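Local coordinates for arginase (Trypanosoma brucei brucei, PDB 4RHJ), which is of unknown function, an arginase-like protein with the arginase-deacetylase fold that evolved without the binuclear manganese cluster of true arginases, at residues 45-50 against 133-138; 79-84 against 95-100; 252-257 against 293-298. All coordinates share one frame; numbering follows the deposited sequence.

Interaction 1 of 3, residues 45-50 against 133-138; sequences PVALFG and KGYVPV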
ATOM      1  N   PRO A  45       3.469  18.172 -29.578  1.00 30.50           N
ATOM      2  CA  PRO A  45       2.385  17.617 -28.763  1.00 27.74           C
ATOM      3  C   PRO A  45       2.612  16.156 -28.448  1.00  9.58           C
ATOM      4  O   PRO A  45       3.635  15.605 -28.810  1.00 22.63           O
ATOM      5  CB  PRO A  45       1.156  17.789 -29.661  1.00 29.57           C
ATOM      6  CG  PRO A  45       1.694  17.713 -31.017  1.00 20.84           C
ATOM      7  CD  PRO A  45       3.041  18.378 -30.972  1.00 33.05           C
ATOM      8  N   VAL A  46       1.650  15.528 -27.805  1.00 22.32           N
ATOM      9  CA  VAL A  46       1.765  14.120 -27.487  1.00 33.92           C
ATOM     10  C   VAL A  46       0.805  13.298 -28.357  1.00 16.13           C
ATOM     11  O   VAL A  46      -0.288  13.743 -28.680  1.00 16.04           O
ATOM     12  CB  VAL A  46       1.497  13.899 -25.970  1.00 32.25           C
ATOM     13  CG1 VAL A  46       1.609  12.440 -25.606  1.00 20.13           C
ATOM     14  CG2 VAL A  46       2.449  14.764 -25.128  1.00  9.99           C
ATOM     15  N   ALA A  47       1.247  12.118 -28.770  1.00 14.55           N
ATOM     16  CA  ALA A  47       0.385  11.185 -29.502  1.00 26.43           C
ATOM     17  C   ALA A  47       0.319   9.816 -28.824  1.00 19.74           C
ATOM     18  O   ALA A  47       1.338   9.169 -28.576  1.00 20.90           O
ATOM     19  CB  ALA A  47       0.856  11.030 -30.915  1.00 17.74           C
ATOM     20  N   LEU A  48      -0.907   9.375 -28.582  1.00 40.66           N
ATOM     21  CA  LEU A  48      -1.200   8.229 -27.736  1.00 23.22           C
ATOM     22  C   LEU A  48      -1.662   7.033 -28.547  1.00 22.76           C
ATOM     23  O   LEU A  48      -2.504   7.164 -29.418  1.00 24.81           O
ATOM     24  CB  LEU A  48      -2.300   8.596 -26.717  1.00 25.60           C
ATOM     25  CG  LEU A  48      -2.047   8.966 -25.258  1.00 19.30           C
ATOM     26  CD1 LEU A  48      -2.177   7.747 -24.358  1.00 12.95           C
ATOM     27  CD2 LEU A  48      -0.703   9.625 -25.055  1.00 28.53           C
ATOM     28  N   PHE A  49      -1.140   5.853 -28.251  1.00 29.79           N
ATOM     29  CA  PHE A  49      -1.788   4.666 -28.760  1.00 22.99           C
ATOM     30  C   PHE A  49      -1.683   3.513 -27.780  1.00 21.50           C
ATOM     31  O   PHE A  49      -0.944   3.579 -26.809  1.00 22.32           O
ATOM     32  CB  PHE A  49      -1.232   4.289 -30.131  1.00 16.97           C
ATOM     33  CG  PHE A  49       0.228   3.983 -30.150  1.00 14.27           C
ATOM     34  CD1 PHE A  49       1.144   4.973 -30.436  1.00 22.46           C
ATOM     35  CD2 PHE A  49       0.677   2.699 -29.937  1.00 16.80           C
ATOM     36  CE1 PHE A  49       2.482   4.692 -30.474  1.00 26.43           C
ATOM     37  CE2 PHE A  49       1.996   2.406 -29.980  1.00 16.49           C
ATOM     38  CZ  PHE A  49       2.914   3.408 -30.247  1.00 29.18           C
ATOM     39  N   GLY A  50      -2.474   2.475 -28.035  1.00 31.13           N
ATOM     40  CA  GLY A  50      -2.515   1.299 -27.193  1.00 26.38           C
ATOM     41  C   GLY A  50      -1.769   0.156 -27.829  1.00 17.38           C
ATOM     42  O   GLY A  50      -2.021  -0.204 -28.965  1.00 21.97           O
ATOM     43  N   LYS A 133       6.122  13.574 -37.397  1.00 28.91           N
ATOM     44  CA  LYS A 133       5.225  14.727 -37.340  1.00 41.74           C
ATOM     45  C   LYS A 133       5.393  15.598 -36.090  1.00 21.69           C
ATOM     46  O   LYS A 133       4.646  16.543 -35.886  1.00 26.87           O
ATOM     47  CB  LYS A 133       3.770  14.271 -37.437  1.00 21.97           C
ATOM     48  CG  LYS A 133       3.437  13.319 -38.565  1.00 24.57           C
ATOM     49  CD  LYS A 133       1.971  12.905 -38.469  1.00 22.72           C
ATOM     50  CE  LYS A 133       1.533  12.001 -39.618  1.00 28.91           C
ATOM     51  NZ  LYS A 133       1.187  12.754 -40.857  1.00 24.04           N
ATOM     52  N   GLY A 134       6.369  15.287 -35.257  1.00 24.37           N
ATOM     53  CA  GLY A 134       6.640  16.126 -34.106  1.00 33.54           C
ATOM     54  C   GLY A 134       5.710  15.904 -32.925  1.00 34.93           C
ATOM     55  O   GLY A 134       5.543  16.793 -32.090  1.00 23.71           O
ATOM     56  N   TYR A 135       5.092  14.729 -32.850  1.00 34.08           N
ATOM     57  CA  TYR A 135       4.379  14.328 -31.641  1.00 20.08           C
ATOM     58  C   TYR A 135       5.353  13.501 -30.837  1.00 20.16           C
ATOM     59  O   TYR A 135       6.157  12.777 -31.426  1.00 25.33           O
ATOM     60  CB  TYR A 135       3.120  13.514 -31.946  1.00 27.73           C
ATOM     61  CG  TYR A 135       2.162  14.173 -32.913  1.00 36.79           C
ATOM     62  CD1 TYR A 135       2.447  14.220 -34.261  1.00 36.82           C
ATOM     63  CD2 TYR A 135       0.971  14.737 -32.483  1.00 33.18           C
ATOM     64  CE1 TYR A 135       1.598  14.812 -35.148  1.00 22.94           C
ATOM     65  CE2 TYR A 135       0.109  15.341 -33.380  1.00 22.24           C
ATOM     66  CZ  TYR A 135       0.439  15.368 -34.722  1.00 23.86           C
ATOM     67  OH  TYR A 135      -0.368  15.943 -35.683  1.00 26.05           O
ATOM     68  N   VAL A 136       5.310  13.643 -29.510  1.00 26.19           N
ATOM     69  CA  VAL A 136       5.997  12.742 -28.582  1.00 18.46           C
ATOM     70  C   VAL A 136       5.137  11.485 -28.423  1.00 21.12           C
ATOM     71  O   VAL A 136       4.053  11.540 -27.855  1.00 20.36           O
ATOM     72  CB  VAL A 136       6.240  13.384 -27.181  1.00 17.34           C
ATOM     73  CG1 VAL A 136       6.595  12.325 -26.136  1.00  9.60           C
ATOM     74  CG2 VAL A 136       7.320  14.432 -27.227  1.00 17.87           C
ATOM     75  N   PRO A 137       5.621  10.343 -28.928  1.00 18.47           N
ATOM     76  CA  PRO A 137       4.867   9.089 -28.857  1.00 19.51           C
ATOM     77  C   PRO A 137       4.788   8.534 -27.427  1.00 16.15           C
ATOM     78  O   PRO A 137       5.759   8.614 -26.682  1.00 19.10           O
ATOM     79  CB  PRO A 137       5.672   8.161 -29.768  1.00 19.91           C
ATOM     80  CG  PRO A 137       7.103   8.665 -29.608  1.00 10.92           C
ATOM     81  CD  PRO A 137       6.999  10.140 -29.404  1.00 11.95           C
ATOM     82  N   VAL A 138       3.621   8.016 -27.045  1.00 22.18           N
ATOM     83  CA  VAL A 138       3.452   7.299 -25.773  1.00 20.07           C
ATOM     84  C   VAL A 138       2.674   5.986 -25.938  1.00 19.15           C
ATOM     85  O   VAL A 138       1.482   5.992 -26.193  1.00 18.68           O
ATOM     86  CB  VAL A 138       2.729   8.137 -24.744  1.00  8.84           C
ATOM     87  CG1 VAL A 138       2.929   7.545 -23.374  1.00 19.05           C
ATOM     88  CG2 VAL A 138       3.229   9.580 -24.773  1.00 15.39           C
TER

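Interaction 2 of 3, residues 79-84 against 95-100; sequences TIHDKG and FMPVLN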
ATOM      1  N   THR A  79      -5.793  17.451 -22.385  1.00 29.36           N
ATOM      2  CA  THR A  79      -6.867  17.687 -23.354  1.00 34.74           C
ATOM      3  C   THR A  79      -6.760  16.665 -24.511  1.00 21.21           C
ATOM      4  O   THR A  79      -5.756  16.624 -25.211  1.00 30.68           O
ATOM      5  CB  THR A  79      -6.842  19.168 -23.898  1.00 23.71           C
ATOM      6  OG1 THR A  79      -6.030  19.271 -25.066  1.00 25.44           O
ATOM      7  CG2 THR A  79      -6.311  20.130 -22.854  1.00 22.35           C
ATOM      8  N   ILE A  80      -7.791  15.841 -24.704  1.00 24.25           N
ATOM      9  CA  ILE A  80      -7.721  14.705 -25.639  1.00 23.86           C
ATOM     10  C   ILE A  80      -8.512  14.888 -26.954  1.00 23.68           C
ATOM     11  O   ILE A  80      -9.738  15.034 -26.951  1.00 21.87           O
ATOM     12  CB  ILE A  80      -8.211  13.399 -24.949  1.00 36.17           C
ATOM     13  CG1 ILE A  80      -7.369  13.090 -23.694  1.00 32.15           C
ATOM     14  CG2 ILE A  80      -8.264  12.227 -25.943  1.00 33.52           C
ATOM     15  CD1 ILE A  80      -5.935  12.637 -23.933  1.00 15.10           C
ATOM     16  N   HIS A  81      -7.779  14.853 -28.069  1.00 35.26           N
ATOM     17  CA  HIS A  81      -8.311  15.063 -29.425  1.00 29.92           C
ATOM     18  C   HIS A  81      -8.095  13.863 -30.334  1.00 28.62           C
ATOM     19  O   HIS A  81      -7.033  13.239 -30.326  1.00 26.70           O
ATOM     20  CB  HIS A  81      -7.659  16.273 -30.092  1.00 26.80           C
ATOM     21  CG  HIS A  81      -7.208  17.317 -29.131  1.00 23.11           C
ATOM     22  ND1 HIS A  81      -8.033  18.329 -28.692  1.00 30.97           N
ATOM     23  CD2 HIS A  81      -6.027  17.495 -28.498  1.00 28.11           C
ATOM     24  CE1 HIS A  81      -7.372  19.098 -27.848  1.00 29.11           C
ATOM     25  NE2 HIS A  81      -6.152  18.612 -27.713  1.00 18.46           N
ATOM     26  N   ASP A  82      -9.093  13.574 -31.154  1.00 42.17           N
ATOM     27  CA  ASP A  82      -9.027  12.427 -32.041  1.00 43.83           C
ATOM     28  C   ASP A  82      -8.604  12.818 -33.474  1.00 25.60           C
ATOM     29  O   ASP A  82      -8.015  12.010 -34.203  1.00 25.17           O
ATOM     30  CB  ASP A  82     -10.380  11.705 -32.019  1.00 26.71           C
ATOM     31  CG  ASP A  82     -10.717  11.158 -30.642  1.00 28.42           C
ATOM     32  OD1 ASP A  82      -9.782  10.805 -29.888  1.00 28.58           O
ATOM     33  OD2 ASP A  82     -11.912  11.081 -30.307  1.00 34.76           O
ATOM     34  N   LYS A  83      -8.879  14.066 -33.852  1.00 42.70           N
ATOM     35  CA  LYS A  83      -8.576  14.577 -35.190  1.00 30.27           C
ATOM     36  C   LYS A  83      -7.581  15.732 -35.164  1.00 35.29           C
ATOM     37  O   LYS A  83      -7.389  16.373 -34.136  1.00 44.33           O
ATOM     38  CB  LYS A  83      -9.857  15.041 -35.879  1.00 48.87           C
ATOM     39  CG  LYS A  83     -10.467  16.277 -35.237  1.00 32.24           C
ATOM     40  CD  LYS A  83     -11.713  16.730 -35.965  1.00 47.16           C
ATOM     41  CE  LYS A  83     -12.050  18.173 -35.627  1.00 32.42           C
ATOM     42  NZ  LYS A  83     -12.292  18.344 -34.168  1.00 48.01           N
ATOM     43  N   GLY A  84      -6.973  16.011 -36.312  1.00 56.87           N
ATOM     44  CA  GLY A  84      -6.017  17.099 -36.431  1.00 47.51           C
ATOM     45  C   GLY A  84      -6.318  18.071 -37.561  1.00 51.00           C
ATOM     46  O   GLY A  84      -7.031  17.733 -38.510  1.00 39.92           O
ATOM     47  N   PHE A  95      -2.437  23.801 -20.865  1.00 27.62           N
ATOM     48  CA  PHE A  95      -3.193  22.640 -21.302  1.00 30.33           C
ATOM     49  C   PHE A  95      -2.156  21.580 -21.636  1.00 22.84           C
ATOM     50  O   PHE A  95      -0.961  21.854 -21.567  1.00 33.52           O
ATOM     51  CB  PHE A  95      -4.076  22.959 -22.514  1.00 23.56           C
ATOM     52  CG  PHE A  95      -5.474  23.417 -22.163  1.00 36.27           C
ATOM     53  CD1 PHE A  95      -5.880  23.541 -20.844  1.00 44.59           C
ATOM     54  CD2 PHE A  95      -6.391  23.707 -23.163  1.00 42.86           C
ATOM     55  CE1 PHE A  95      -7.166  23.958 -20.533  1.00 34.17           C
ATOM     56  CE2 PHE A  95      -7.678  24.119 -22.850  1.00 31.40           C
ATOM     57  CZ  PHE A  95      -8.061  24.244 -21.532  1.00 24.93           C
ATOM     58  N   MET A  96      -2.592  20.372 -21.967  1.00 20.22           N
ATOM     59  CA  MET A  96      -1.687  19.345 -22.494  1.00 26.56           C
ATOM     60  C   MET A  96      -2.385  18.479 -23.542  1.00 17.28           C
ATOM     61  O   MET A  96      -2.823  17.363 -23.234  1.00 28.57           O
ATOM     62  CB  MET A  96      -1.152  18.457 -21.378  1.00 30.73           C
ATOM     63  CG  MET A  96       0.320  18.639 -21.088  1.00 29.52           C
ATOM     64  SD  MET A  96       0.527  19.053 -19.364  1.00 31.54           S
ATOM     65  CE  MET A  96      -0.564  17.869 -18.618  1.00 30.06           C
ATOM     66  N   PRO A  97      -2.481  18.994 -24.781  1.00 20.28           N
ATOM     67  CA  PRO A  97      -3.226  18.409 -25.902  1.00 23.99           C
ATOM     68  C   PRO A  97      -2.698  17.057 -26.377  1.00 26.71           C
ATOM     69  O   PRO A  97      -1.633  16.975 -26.978  1.00 30.76           O
ATOM     70  CB  PRO A  97      -3.075  19.470 -27.002  1.00 26.41           C
ATOM     71  CG  PRO A  97      -2.825  20.736 -26.279  1.00 23.00           C
ATOM     72  CD  PRO A  97      -1.940  20.317 -25.144  1.00 38.07           C
ATOM     73  N   VAL A  98      -3.463  16.002 -26.140  1.00 22.88           N
ATOM     74  CA  VAL A  98      -2.999  14.681 -26.516  1.00 24.12           C
ATOM     75  C   VAL A  98      -3.872  14.027 -27.579  1.00 18.17           C
ATOM     76  O   VAL A  98      -5.104  13.996 -27.497  1.00 19.64           O
ATOM     77  CB  VAL A  98      -2.889  13.762 -25.287  1.00 37.05           C
ATOM     78  CG1 VAL A  98      -2.896  12.295 -25.700  1.00 23.98           C
ATOM     79  CG2 VAL A  98      -1.634  14.104 -24.485  1.00 29.28           C
ATOM     80  N   LEU A  99      -3.177  13.500 -28.577  1.00 29.02           N
ATOM     81  CA  LEU A  99      -3.756  12.885 -29.753  1.00 27.60           C
ATOM     82  C   LEU A  99      -3.981  11.387 -29.573  1.00 19.52           C
ATOM     83  O   LEU A  99      -3.023  10.630 -29.486  1.00 27.29           O
ATOM     84  CB  LEU A  99      -2.827  13.127 -30.940  1.00 26.45           C
ATOM     85  CG  LEU A  99      -3.208  12.447 -32.237  1.00 28.99           C
ATOM     86  CD1 LEU A  99      -4.387  13.204 -32.828  1.00 34.18           C
ATOM     87  CD2 LEU A  99      -2.008  12.401 -33.170  1.00 19.99           C
ATOM     88  N   ASN A 100      -5.243  10.965 -29.535  1.00 25.98           N
ATOM     89  CA  ASN A 100      -5.577   9.547 -29.401  1.00 30.97           C
ATOM     90  C   ASN A 100      -5.550   8.754 -30.710  1.00 21.79           C
ATOM     91  O   ASN A 100      -6.464   8.871 -31.538  1.00 31.31           O
ATOM     92  CB  ASN A 100      -6.960   9.374 -28.773  1.00 31.39           C
ATOM     93  CG  ASN A 100      -7.358   7.909 -28.662  1.00 22.52           C
ATOM     94  OD1 ASN A 100      -6.516   7.053 -28.401  1.00 17.41           O
ATOM     95  ND2 ASN A 100      -8.638   7.616 -28.868  1.00 28.85           N
TER

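Interaction 3 of 3, residues 252-257 against 293-298; sequences FAPAVD and LDVYRK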
ATOM      1  N   PHE A 252       0.196  -1.872  -4.758  1.00 11.92           N
ATOM      2  CA  PHE A 252      -0.338  -0.818  -5.638  1.00 12.01           C
ATOM      3  C   PHE A 252      -0.556  -1.307  -7.053  1.00 11.79           C
ATOM      4  O   PHE A 252      -1.543  -0.930  -7.691  1.00 12.87           O
ATOM      5  CB  PHE A 252       0.597   0.397  -5.655  1.00 13.89           C
ATOM      6  CG  PHE A 252       0.956   0.881  -4.285  1.00  9.56           C
ATOM      7  CD1 PHE A 252       1.946   0.248  -3.560  1.00 15.73           C
ATOM      8  CD2 PHE A 252       0.289   1.932  -3.710  1.00 10.01           C
ATOM      9  CE1 PHE A 252       2.286   0.658  -2.289  1.00 12.93           C
ATOM     10  CE2 PHE A 252       0.614   2.357  -2.445  1.00  8.81           C
ATOM     11  CZ  PHE A 252       1.614   1.719  -1.730  1.00 19.00           C
ATOM     12  N   ALA A 253       0.341  -2.165  -7.538  1.00 13.89           N
ATOM     13  CA  ALA A 253       0.249  -2.690  -8.901  1.00 22.11           C
ATOM     14  C   ALA A 253       0.374  -4.226  -8.984  1.00 16.66           C
ATOM     15  O   ALA A 253       1.328  -4.750  -9.547  1.00 17.94           O
ATOM     16  CB  ALA A 253       1.313  -2.029  -9.782  1.00 17.60           C
ATOM     17  N   PRO A 254      -0.605  -4.951  -8.428  1.00 10.70           N
ATOM     18  CA  PRO A 254      -0.552  -6.416  -8.414  1.00 17.59           C
ATOM     19  C   PRO A 254      -0.520  -7.078  -9.796  1.00 16.27           C
ATOM     20  O   PRO A 254      -0.100  -8.230  -9.891  1.00 18.78           O
ATOM     21  CB  PRO A 254      -1.835  -6.794  -7.670  1.00 13.09           C
ATOM     22  CG  PRO A 254      -2.678  -5.604  -7.712  1.00  7.95           C
ATOM     23  CD  PRO A 254      -1.784  -4.443  -7.726  1.00 11.25           C
ATOM     24  N   ALA A 255      -0.910  -6.353 -10.844  1.00 16.84           N
ATOM     25  CA  ALA A 255      -1.195  -6.966 -12.144  1.00 14.87           C
ATOM     26  C   ALA A 255       0.020  -7.185 -13.032  1.00 14.77           C
ATOM     27  O   ALA A 255       0.030  -6.756 -14.184  1.00 20.45           O
ATOM     28  CB  ALA A 255      -2.209  -6.138 -12.893  1.00 14.97           C
ATOM     29  N   VAL A 256       1.014  -7.892 -12.499  1.00 16.84           N
ATOM     30  CA  VAL A 256       2.244  -8.197 -13.227  1.00 17.75           C
ATOM     31  C   VAL A 256       2.653  -9.672 -13.071  1.00 16.78           C
ATOM     32  O   VAL A 256       2.351 -10.281 -12.057  1.00 15.97           O
ATOM     33  CB  VAL A 256       3.406  -7.287 -12.749  1.00 17.20           C
ATOM     34  CG1 VAL A 256       3.074  -5.822 -12.994  1.00 20.37           C
ATOM     35  CG2 VAL A 256       3.708  -7.516 -11.271  1.00 14.98           C
ATOM     36  N   ASP A 257       3.357 -10.213 -14.073  1.00 18.08           N
ATOM     37  CA  ASP A 257       3.790 -11.624 -14.142  1.00 15.87           C
ATOM     38  C   ASP A 257       4.193 -12.280 -12.803  1.00 17.02           C
ATOM     39  O   ASP A 257       3.365 -12.951 -12.156  1.00 33.92           O
ATOM     40  CB  ASP A 257       4.959 -11.750 -15.136  1.00 18.46           C
ATOM     41  CG  ASP A 257       5.152 -13.173 -15.643  1.00 17.99           C
ATOM     42  OD1 ASP A 257       4.177 -13.950 -15.585  1.00 26.81           O
ATOM     43  OD2 ASP A 257       6.266 -13.510 -16.119  1.00 28.08           O
ATOM     44  N   LEU A 293      -4.333 -10.593 -13.958  1.00 12.70           N
ATOM     45  CA  LEU A 293      -3.473 -10.748 -12.782  1.00 17.54           C
ATOM     46  C   LEU A 293      -3.762  -9.699 -11.712  1.00 15.45           C
ATOM     47  O   LEU A 293      -3.113  -9.662 -10.678  1.00 14.58           O
ATOM     48  CB  LEU A 293      -1.997 -10.668 -13.196  1.00 20.77           C
ATOM     49  CG  LEU A 293      -1.504 -11.477 -14.405  1.00 19.38           C
ATOM     50  CD1 LEU A 293      -0.059 -11.190 -14.643  1.00  9.36           C
ATOM     51  CD2 LEU A 293      -1.712 -12.996 -14.231  1.00 18.27           C
ATOM     52  N   ASP A 294      -4.762  -8.861 -11.964  1.00 16.38           N
ATOM     53  CA  ASP A 294      -5.062  -7.724 -11.104  1.00 12.69           C
ATOM     54  C   ASP A 294      -5.922  -8.083  -9.896  1.00 12.43           C
ATOM     55  O   ASP A 294      -6.627  -9.090  -9.883  1.00 11.25           O
ATOM     56  CB  ASP A 294      -5.753  -6.626 -11.920  1.00 14.63           C
ATOM     57  CG  ASP A 294      -5.388  -5.223 -11.448  1.00 12.12           C
ATOM     58  OD1 ASP A 294      -4.770  -5.073 -10.377  1.00 21.71           O
ATOM     59  OD2 ASP A 294      -5.734  -4.260 -12.154  1.00 13.60           O
ATOM     60  N   VAL A 295      -5.859  -7.247  -8.866  1.00 18.34           N
ATOM     61  CA  VAL A 295      -6.781  -7.375  -7.742  1.00 14.89           C
ATOM     62  C   VAL A 295      -7.907  -6.409  -8.058  1.00 17.90           C
ATOM     63  O   VAL A 295      -7.666  -5.286  -8.522  1.00 17.84           O
ATOM     64  CB  VAL A 295      -6.126  -7.066  -6.351  1.00 13.68           C
ATOM     65  CG1 VAL A 295      -7.189  -6.812  -5.284  1.00 13.25           C
ATOM     66  CG2 VAL A 295      -5.199  -8.194  -5.899  1.00 17.60           C
ATOM     67  N   TYR A 296      -9.137  -6.849  -7.851  1.00 14.43           N
ATOM     68  CA  TYR A 296     -10.275  -6.043  -8.268  1.00 13.99           C
ATOM     69  C   TYR A 296     -11.156  -5.615  -7.110  1.00 13.10           C
ATOM     70  O   TYR A 296     -11.385  -6.386  -6.194  1.00 18.45           O
ATOM     71  CB  TYR A 296     -11.119  -6.807  -9.291  1.00 14.07           C
ATOM     72  CG  TYR A 296     -10.483  -6.910 -10.650  1.00 10.48           C
ATOM     73  CD1 TYR A 296     -10.821  -6.028 -11.657  1.00  7.87           C
ATOM     74  CD2 TYR A 296      -9.515  -7.867 -10.913  1.00  9.13           C
ATOM     75  CE1 TYR A 296     -10.238  -6.103 -12.885  1.00 15.18           C
ATOM     76  CE2 TYR A 296      -8.936  -7.960 -12.152  1.00 11.45           C
ATOM     77  CZ  TYR A 296      -9.291  -7.072 -13.128  1.00 14.23           C
ATOM     78  OH  TYR A 296      -8.697  -7.149 -14.360  1.00 16.80           O
ATOM     79  N   ARG A 297     -11.666  -4.383  -7.177  1.00 15.14           N
ATOM     80  CA  ARG A 297     -12.678  -3.909  -6.245  1.00 12.18           C
ATOM     81  C   ARG A 297     -13.936  -4.776  -6.406  1.00 12.27           C
ATOM     82  O   ARG A 297     -13.959  -5.699  -7.220  1.00 20.62           O
ATOM     83  CB  ARG A 297     -13.017  -2.423  -6.480  1.00 12.49           C
ATOM     84  CG  ARG A 297     -11.845  -1.475  -6.714  1.00 10.04           C
ATOM     85  CD  ARG A 297     -12.212  -0.002  -6.403  1.00 12.16           C
ATOM     86  NE  ARG A 297     -13.379   0.503  -7.140  1.00 12.83           N
ATOM     87  CZ  ARG A 297     -13.780   1.771  -7.146  1.00 16.20           C
ATOM     88  NH1 ARG A 297     -13.123   2.692  -6.455  1.00 15.75           N
ATOM     89  NH2 ARG A 297     -14.842   2.135  -7.855  1.00 23.12           N
ATOM     90  N   LYS A 298     -14.985  -4.485  -5.655  1.00 11.44           N
ATOM     91  CA  LYS A 298     -16.199  -5.308  -5.741  1.00  8.24           C
ATOM     92  C   LYS A 298     -17.031  -4.935  -6.989  1.00 15.05           C
ATOM     93  O   LYS A 298     -17.928  -5.687  -7.400  1.00 10.76           O
ATOM     94  CB  LYS A 298     -17.031  -5.199  -4.445  1.00 13.52           C
ATOM     95  CG  LYS A 298     -18.121  -6.269  -4.306  1.00  9.58           C
ATOM     96  CD  LYS A 298     -18.593  -6.427  -2.874  1.00 10.83           C
ATOM     97  CE  LYS A 298     -19.563  -5.349  -2.432  1.00 11.90           C
ATOM     98  NZ  LYS A 298     -20.897  -5.396  -3.108  1.00 18.49           N
TER

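Interaction 1 of 3, residues 45-50 against 133-138
Pro45 and Val136 open a parallel ladder between strands 46-50 and 136-140: the amide N of Val136 reaches Pro45 O over 2.7 Å. Ala47 then uses both its backbone polar atoms on the neighbouring strand, its N donating to Val136 O and its O accepting Val138 N at 3.0 Å. The last rung, Phe49 N to Val138 O, is weak at 3.3 Å.

Side chains alternate between the two faces of the sheet. On the face of Val46, Leu48 and Val138, a methyl of each valine meets the other tightly, Val46 CG1 lying 3.4 Å from Val138 CG2; Val46 CG1 sits anti to its backbone N (chi1 180°), a setting that carries it forward along the strand to Val138. Leu48 runs beside Val138, its CD2 3.8 Å from Val138 CB. At the start of the ladder the Tyr135 ring is flanked by proline and alanine: Pro45 CG approaches Tyr135 CD2 at 3.4 Å, and Ala47 CB lies 3.5 Å from Tyr135 CB.

Just before this tyrosine, Gly134 closes helix 116-131 in a Schellman motif with positive phi, turning the chain into strand 136-140 of the parallel sheet of the arginase-deacetylase fold. Leu130 of that helix covers Ala47 and Phe49, whereas Ile316 of helix 303-316 packs on Val46 and Leu48. Backbone bonds hold the two strands in parallel register while apolar side chains cover both faces, and with no charged pair between the segments this is an interior piece of the layered fold.

Interaction 2 of 3, residues 79-84 against 95-100
A chi1 of 90° at Thr79 places CG2 roughly anti to the carbonyl carbon and over a face of the Phe95 ring, 3.9 Å from its centroid, a CH-pi contact in which the two side chains cross at about a right angle. The same rotation sets OG1 beside Pro97, 3.1 Å from Pro97 CA. His81, with chi1 at an unusual -29°, swings its imidazole back along the strand until NE2 comes within 3.3 Å of Pro97 CB, the proline carbon meeting the ring at its edge. Parallel strands 77-81 and 95-103 lie at one end of the alpha/beta sheet of the arginase fold, with 77-81 outermost in this chain, and a link of only ten residues separates the two segments. Four backbone bonds alternate across them: Thr79 N to Met96 O, Val98 N to Thr79 O (2.6 Å), His81 N to Val98 O and Asn100 N to His81 O. On the other face Ile80 runs alongside Val98, its CD1 3.5 Å from Val98 CB, and Val98 also packs against Val46 and Leu48 of the next strand. Beyond the ladder Asp82 OD1 rests 3.4 Å from Asn100 CB, while Asn100 OD1 accepts a hydrogen bond from Gly102 N.

Interaction 3 of 3, residues 252-257 against 293-298
Two loops meet here by van der Waals packing, without a hydrogen bond between them: residues 252-257 follow strand 239-244, and residues 293-298 lie between strand 281-287 and helix 303-316. Leu293 points at the other loop and lays CD1 against its backbone, 3.5 Å from Val256 C and 3.6 Å from Asp257 N. Ala255 CB lies against the carboxylate of Asp294, 3.6 Å from Asp294 CG. Next to it the ring of Pro254 crosses that side chain obliquely, with Pro254 CG 3.4 Å from Asp294 OD1 and 4.0 Å from Val295 CB. Ala255 is the centre of an inverse gamma turn, closed by Val256 N to Pro254 O at 2.9 Å, and this kink brings Pro254 and Ala255 together against Asp294. Thr304 of helix 303-316 ties both loops, since its OG1 is hydrogen-bonded to Asp294 OD1 and to Ala255 N. A weak bond from Val295 N, 2.9 Å away, also reaches Asp294 OD1. The contact lies at a subunit boundary of the trimer: Val256 O is hydrogen-bonded to Arg297 NH1 of a neighbouring subunit, and Val295 packs on Val295 of another.

Interactions 1 and 2 are consecutive pieces of one sheet, their centres 9 Å apart, and strand 95-103 lies between 77-81 and 46-50. Leu99 joins them through two probable backbone hydrogen bonds, Leu48 N to Leu99 O at 2.6 Å and Val46 O to Leu99 N at 2.9 Å. In sequence, both segments of interaction 2 fall between those of interaction 1. Interaction 3 stands apart, its centre 27 Å from that of interaction 1 and 29 Å from that of interaction 2. It alone approaches the metal site: the side chain of Val256 is about 5 Å from that of Asp244, a manganese ligand in another structure of this protein but without metal here.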